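Local coordinates for collagen alpha-1(XV) chain (Homo sapiens, PDB 3N3F), which provides the trimerization domain of a multiplexin collagen of the extracellular matrix, probably bringing three chains together and in register for triple-helix folding, at residues Ala5-Asp10 and Tyr26-Thr31; His17-Gly22 and Phe34-Asp39. All coordinates share one frame; numbering follows the deposited sequence.

Both contacts build on one mixed sheet, in which the strands 23-27 and 32-37 are antiparallel neighbours. Contact 1 joins strand 3-6 and the start of helix 9-13 to the end of strand 23-27; contact 2 sets the loop after that helix against the C-terminal part of strand 32-37. Their centres are 15 Å apart, on opposite sides of the chain's centre, yet their side chains meet: Phe-34 CE2 lies 3.4 Å from Leu-27 CD1, and Phe-6 CZ 3.6 Å from Val-19 CG2. The two also face each other between subunits of the trimer, where Asp-29 O in contact 1 accepts a hydrogen bond from Arg-38 NH2 of the second subunit.

Contact 1 of 2, residues Ala5-Asp10 and Tyr26-Thr31; sequences AFSNMD and YLRDST
Arg-28 folds back over the backbone of Phe-6 and Ser-7. Its CB and CG pass beside the carbonyl of Phe-6, with CG 3.7 Å from Phe-6 O. A bend at chi3 (-61°) then turns the chain so that one face of the guanidinium covers the peptide link between the two residues, Ser-7 N standing 3.4 Å above the plane toward the rim. CZ lies over Ser-7 N, NH1 reaches over Phe-6 C, and NH2 comes to the side chain of Ser-7, 2.7 Å from Ser-7 OG, although the angle is too poor for a hydrogen bond. Beneath this cover runs a short parallel ladder. Phe-6 N donates to Tyr-26 O (3.0 Å), and Phe-6 O receives Arg-28 N (3.0 Å), so that Phe-6 bonds with both its amide and its carbonyl. Just past the strands the pattern continues with Asp-29 N to Ser-7 O, at 2.9 Å. These are the two parallel strands of a beta-alpha-beta unit, 3-6 and 23-27, with helix 9-13 on the connection between them; Asn-8 sits at the N-cap position of that helix. Ala-5 and Tyr-26 share one face of the sheet and touch through their CB atoms, while Phe-6 and Leu-27 lie on the other. Leu-27 there divides its branches: CG is anti to the carbonyl carbon (chi1 -59°), CD1 rests 3.6 Å from Met-9 N, and CD2 packs against the backbone of Asn-8 and lies 4.1 Å from Phe-6 CB. With an alanine here both methyls would be gone, which would probably open a gap between the strand and the first turn of the helix and remove the methyl that lies against Met-9 CB. The side chain of Phe-6 touches Asp-11 and Met-12 of the same helix.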
loop_
_atom_site.group_PDB
_atom_site.type_symbol
_atom_site.label_atom_id
_atom_site.label_comp_id
_atom_site.label_asym_id
_atom_site.label_seq_id
_atom_site.Cartn_x
_atom_site.Cartn_y
_atom_site.Cartn_z
ATOM N N ALA A 5 0.821 6.631 -11.417
ATOM C CA ALA A 5 2.143 7.188 -11.162
ATOM C C ALA A 5 2.395 8.562 -11.771
ATOM O O ALA A 5 1.665 9.020 -12.646
ATOM C CB ALA A 5 3.205 6.211 -11.657
ATOM N N PHE A 6 3.448 9.209 -11.284
ATOM C CA PHE A 6 3.865 10.519 -11.767
ATOM C C PHE A 6 5.386 10.479 -11.809
ATOM O O PHE A 6 6.002 9.652 -11.142
ATOM C CB PHE A 6 3.401 11.624 -10.812
ATOM C CG PHE A 6 1.907 11.806 -10.772
ATOM C CD1 PHE A 6 1.254 12.543 -11.755
ATOM C CD2 PHE A 6 1.150 11.219 -9.760
ATOM C CE1 PHE A 6 -0.135 12.692 -11.730
ATOM C CE2 PHE A 6 -0.235 11.360 -9.727
ATOM C CZ PHE A 6 -0.880 12.100 -10.715
ATOM N N SER A 7 5.995 11.362 -12.593
ATOM C CA SER A 7 7.446 11.391 -12.673
ATOM C C SER A 7 8.010 11.707 -11.296
ATOM O O SER A 7 8.914 11.026 -10.810
ATOM C CB SER A 7 7.912 12.451 -13.675
ATOM O OG SER A 7 7.572 12.096 -15.004
ATOM N N ASN A 8 7.448 12.733 -10.665
ATOM C CA ASN A 8 7.896 13.164 -9.346
ATOM C C ASN A 8 6.768 13.773 -8.513
ATOM O O ASN A 8 5.627 13.876 -8.968
ATOM C CB ASN A 8 9.030 14.174 -9.497
ATOM C CG ASN A 8 8.735 15.211 -10.553
ATOM O OD1 ASN A 8 9.502 15.378 -11.497
ATOM N ND2 ASN A 8 7.617 15.912 -10.404
ATOM N N MET A 9 7.105 14.186 -7.294
ATOM C CA MET A 9 6.124 14.745 -6.380
ATOM C C MET A 9 5.401 15.973 -6.911
ATOM O O MET A 9 4.187 16.086 -6.770
ATOM C CB MET A 9 6.772 15.091 -5.039
ATOM C CG MET A 9 5.756 15.472 -3.975
ATOM S SD MET A 9 6.498 16.003 -2.427
ATOM C CE MET A 9 7.271 14.511 -1.897
ATOM N N ASP A 10 6.137 16.894 -7.520
ATOM C CA ASP A 10 5.514 18.106 -8.039
ATOM C C ASP A 10 4.471 17.830 -9.113
ATOM O O ASP A 10 3.424 18.483 -9.152
ATOM C CB ASP A 10 6.586 19.069 -8.544
ATOM C CG ASP A 10 7.367 19.693 -7.406
ATOM O OD1 ASP A 10 6.724 20.316 -6.534
ATOM O OD2 ASP A 10 8.606 19.557 -7.369
ATOM N N TYR A 26 2.595 6.143 -7.284
ATOM C CA TYR A 26 4.011 5.809 -7.369
ATOM C C TYR A 26 4.776 6.953 -8.017
ATOM O O TYR A 26 4.351 7.492 -9.036
ATOM C CB TYR A 26 4.181 4.532 -8.197
ATOM C CG TYR A 26 5.608 4.071 -8.434
ATOM C CD1 TYR A 26 6.476 3.836 -7.370
ATOM C CD2 TYR A 26 6.049 3.763 -9.721
ATOM C CE1 TYR A 26 7.743 3.291 -7.579
ATOM C CE2 TYR A 26 7.315 3.219 -9.942
ATOM C CZ TYR A 26 8.153 2.981 -8.865
ATOM O OH TYR A 26 9.380 2.399 -9.070
ATOM N N LEU A 27 5.893 7.343 -7.413
ATOM C CA LEU A 27 6.717 8.401 -7.981
ATOM C C LEU A 27 7.916 7.707 -8.613
ATOM O O LEU A 27 8.796 7.204 -7.913
ATOM C CB LEU A 27 7.165 9.386 -6.899
ATOM C CG LEU A 27 6.030 10.081 -6.138
ATOM C CD1 LEU A 27 6.610 11.206 -5.297
ATOM C CD2 LEU A 27 5.001 10.644 -7.118
ATOM N N ARG A 28 7.927 7.667 -9.942
ATOM C CA ARG A 28 8.980 7.000 -10.697
ATOM C C ARG A 28 10.399 7.441 -10.362
ATOM O O ARG A 28 11.272 6.606 -10.134
ATOM C CB ARG A 28 8.730 7.162 -12.206
ATOM C CG ARG A 28 7.414 6.546 -12.690
ATOM C CD ARG A 28 7.357 6.455 -14.210
ATOM N NE ARG A 28 7.446 7.762 -14.859
ATOM C CZ ARG A 28 6.406 8.550 -15.124
ATOM N NH1 ARG A 28 5.174 8.176 -14.803
ATOM N NH2 ARG A 28 6.604 9.725 -15.708
ATOM N N ASP A 29 10.624 8.748 -10.317
ATOM C CA ASP A 29 11.951 9.283 -10.030
ATOM C C ASP A 29 12.546 8.906 -8.674
ATOM O O ASP A 29 13.723 8.557 -8.590
ATOM C CB ASP A 29 11.939 10.807 -10.185
ATOM C CG ASP A 29 11.907 11.242 -11.640
ATOM O OD1 ASP A 29 11.112 10.676 -12.422
ATOM O OD2 ASP A 29 12.675 12.159 -12.004
ATOM N N SER A 30 11.744 8.969 -7.616
ATOM C CA SER A 30 12.231 8.647 -6.282
ATOM C C SER A 30 11.800 7.261 -5.784
ATOM O O SER A 30 12.156 6.857 -4.677
ATOM C CB SER A 30 11.756 9.714 -5.295
ATOM O OG SER A 30 10.343 9.815 -5.294
ATOM N N THR A 31 11.051 6.539 -6.612
ATOM C CA THR A 31 10.550 5.215 -6.263
ATOM C C THR A 31 9.881 5.252 -4.892
ATOM O O THR A 31 10.134 4.408 -4.032
ATOM C CB THR A 31 11.673 4.136 -6.270
ATOM O OG1 THR A 31 12.583 4.358 -5.188
ATOM C CG2 THR A 31 12.436 4.178 -7.586
#

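Contact 2 of 2, residues His17-Gly22 and Phe34-Asp39; sequences HLVIEG and FIRVRD
Gly-22 N and Arg-36 O are joined by a backbone hydrogen bond, modelled at 2.5 Å, a length too short to be taken literally, in which the donor stands 25° from the carbonyl plane. Gly-22 adopts a positive phi (85°), a conformation in which a beta carbon would press on the carbonyl oxygen of Glu-21. The apolar packing is between Val-19 and the base of Arg-36, whose side chains cross at a slant. Val-19 CG1, set anti to its own amide nitrogen, lies against CG and CB of Arg-36. The loop 17-22 thereby closes over the end of strand 32-37 before the chain enters strand 23-27, the last step of the return from helix 9-13 in the beta-alpha-beta unit; Arg-36 pairs with Thr-23 through the backbone immediately afterwards. Polar contacts fix the far end of Arg-36. NH1 donates to Val-37 O at 2.8 Å, near the guanidinium plane, while NH2 donates to Ala-16 O, and Trp-41 adds a cation-pi contact. Glu-21 runs out extended alongside Arg-38, pointing the same way. Its OE2 comes 3.2 Å from Arg-38 CB but stays 5.2 Å from Arg-38 NE, so the opposite charges do not touch; OE2 is instead hydrogen-bonded to Tyr-26 OH of the third subunit, and Arg-38 NH2 to Asp-29 O of that same subunit.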
loop_
_atom_site.group_PDB
_atom_site.type_symbol
_atom_site.label_atom_id
_atom_site.label_comp_id
_atom_site.label_asym_id
_atom_site.label_seq_id
_atom_site.Cartn_x
_atom_site.Cartn_y
_atom_site.Cartn_z
ATOM N N HIS A 17 -6.698 16.404 -9.012
ATOM C CA HIS A 17 -8.017 16.057 -9.528
ATOM C C HIS A 17 -8.022 14.924 -10.545
ATOM O O HIS A 17 -9.081 14.516 -11.023
ATOM C CB HIS A 17 -8.686 17.298 -10.114
ATOM C CG HIS A 17 -8.879 18.394 -9.115
ATOM N ND1 HIS A 17 -9.500 18.189 -7.901
ATOM C CD2 HIS A 17 -8.515 19.698 -9.136
ATOM C CE1 HIS A 17 -9.509 19.320 -7.218
ATOM N NE2 HIS A 17 -8.917 20.251 -7.945
ATOM N N LEU A 18 -6.841 14.413 -10.876
ATOM C CA LEU A 18 -6.743 13.304 -11.816
ATOM C C LEU A 18 -6.663 11.991 -11.045
ATOM O O LEU A 18 -6.697 10.915 -11.635
ATOM C CB LEU A 18 -5.507 13.448 -12.710
ATOM C CG LEU A 18 -5.484 14.617 -13.698
ATOM C CD1 LEU A 18 -4.226 14.540 -14.552
ATOM C CD2 LEU A 18 -6.722 14.570 -14.574
ATOM N N VAL A 19 -6.560 12.084 -9.724
ATOM C CA VAL A 19 -6.467 10.891 -8.892
ATOM C C VAL A 19 -7.611 10.820 -7.892
ATOM O O VAL A 19 -7.820 11.749 -7.115
ATOM C CB VAL A 19 -5.139 10.854 -8.108
ATOM C CG1 VAL A 19 -4.983 9.503 -7.420
ATOM C CG2 VAL A 19 -3.965 11.125 -9.043
ATOM N N ILE A 20 -8.340 9.708 -7.909
ATOM C CA ILE A 20 -9.462 9.523 -6.997
ATOM C C ILE A 20 -8.968 9.153 -5.605
ATOM O O ILE A 20 -7.994 8.420 -5.452
ATOM C CB ILE A 20 -10.417 8.403 -7.482
ATOM C CG1 ILE A 20 -10.970 8.741 -8.870
ATOM C CG2 ILE A 20 -11.570 8.235 -6.493
ATOM C CD1 ILE A 20 -11.863 9.959 -8.895
ATOM N N GLU A 21 -9.645 9.679 -4.594
ATOM C CA GLU A 21 -9.306 9.392 -3.210
ATOM C C GLU A 21 -9.205 7.876 -3.026
ATOM O O GLU A 21 -9.970 7.122 -3.625
ATOM C CB GLU A 21 -10.392 9.984 -2.304
ATOM C CG GLU A 21 -10.514 9.376 -0.920
ATOM C CD GLU A 21 -11.538 10.109 -0.064
ATOM O OE1 GLU A 21 -12.607 10.480 -0.595
ATOM O OE2 GLU A 21 -11.279 10.310 1.138
ATOM N N GLY A 22 -8.248 7.434 -2.218
ATOM C CA GLY A 22 -8.079 6.009 -1.983
ATOM C C GLY A 22 -7.242 5.290 -3.027
ATOM O O GLY A 22 -7.243 4.061 -3.080
ATOM N N PHE A 34 2.726 7.305 -2.441
ATOM C CA PHE A 34 1.820 8.197 -1.730
ATOM C C PHE A 34 0.425 7.632 -1.914
ATOM O O PHE A 34 0.212 6.754 -2.745
ATOM C CB PHE A 34 1.866 9.606 -2.324
ATOM C CG PHE A 34 3.051 10.407 -1.887
ATOM C CD1 PHE A 34 2.959 11.266 -0.797
ATOM C CD2 PHE A 34 4.268 10.295 -2.553
ATOM C CE1 PHE A 34 4.062 12.002 -0.378
ATOM C CE2 PHE A 34 5.375 11.025 -2.141
ATOM C CZ PHE A 34 5.273 11.882 -1.053
ATOM N N ILE A 35 -0.517 8.113 -1.119
ATOM C CA ILE A 35 -1.892 7.670 -1.242
ATOM C C ILE A 35 -2.739 8.925 -1.338
ATOM O O ILE A 35 -2.556 9.863 -0.569
ATOM C CB ILE A 35 -2.351 6.859 -0.018
ATOM C CG1 ILE A 35 -2.101 7.663 1.256
ATOM C CG2 ILE A 35 -1.619 5.536 0.031
ATOM C CD1 ILE A 35 -2.872 7.167 2.442
ATOM N N ARG A 36 -3.648 8.941 -2.301
ATOM C CA ARG A 36 -4.539 10.069 -2.499
ATOM C C ARG A 36 -5.664 9.921 -1.471
ATOM O O ARG A 36 -6.361 8.909 -1.453
ATOM C CB ARG A 36 -5.117 10.017 -3.916
ATOM C CG ARG A 36 -5.134 11.336 -4.658
ATOM C CD ARG A 36 -5.819 12.396 -3.856
ATOM N NE ARG A 36 -6.383 13.452 -4.684
ATOM C CZ ARG A 36 -7.125 14.437 -4.192
ATOM N NH1 ARG A 36 -7.368 14.477 -2.891
ATOM N NH2 ARG A 36 -7.636 15.361 -4.992
ATOM N N VAL A 37 -5.826 10.910 -0.603
ATOM C CA VAL A 37 -6.885 10.848 0.399
ATOM C C VAL A 37 -7.742 12.102 0.352
ATOM O O VAL A 37 -7.583 12.947 -0.525
ATOM C CB VAL A 37 -6.322 10.695 1.829
ATOM C CG1 VAL A 37 -5.476 9.439 1.918
ATOM C CG2 VAL A 37 -5.513 11.919 2.209
ATOM N N ARG A 38 -8.660 12.216 1.299
ATOM C CA ARG A 38 -9.533 13.375 1.356
ATOM C C ARG A 38 -8.726 14.642 1.637
ATOM O O ARG A 38 -8.041 14.744 2.657
ATOM C CB ARG A 38 -10.586 13.173 2.446
ATOM C CG ARG A 38 -11.568 14.318 2.611
ATOM C CD ARG A 38 -12.525 14.006 3.750
ATOM N NE ARG A 38 -11.802 13.730 4.989
ATOM C CZ ARG A 38 -12.344 13.171 6.066
ATOM N NH1 ARG A 38 -13.623 12.819 6.066
ATOM N NH2 ARG A 38 -11.604 12.961 7.148
ATOM N N ASP A 39 -8.814 15.594 0.711
ATOM C CA ASP A 39 -8.134 16.882 0.810
ATOM C C ASP A 39 -6.618 16.857 0.661
ATOM O O ASP A 39 -5.933 17.784 1.095
ATOM C CB ASP A 39 -8.507 17.573 2.124
ATOM C CG ASP A 39 -10.006 17.716 2.298
ATOM O OD1 ASP A 39 -10.674 18.178 1.349
ATOM O OD2 ASP A 39 -10.515 17.373 3.384
#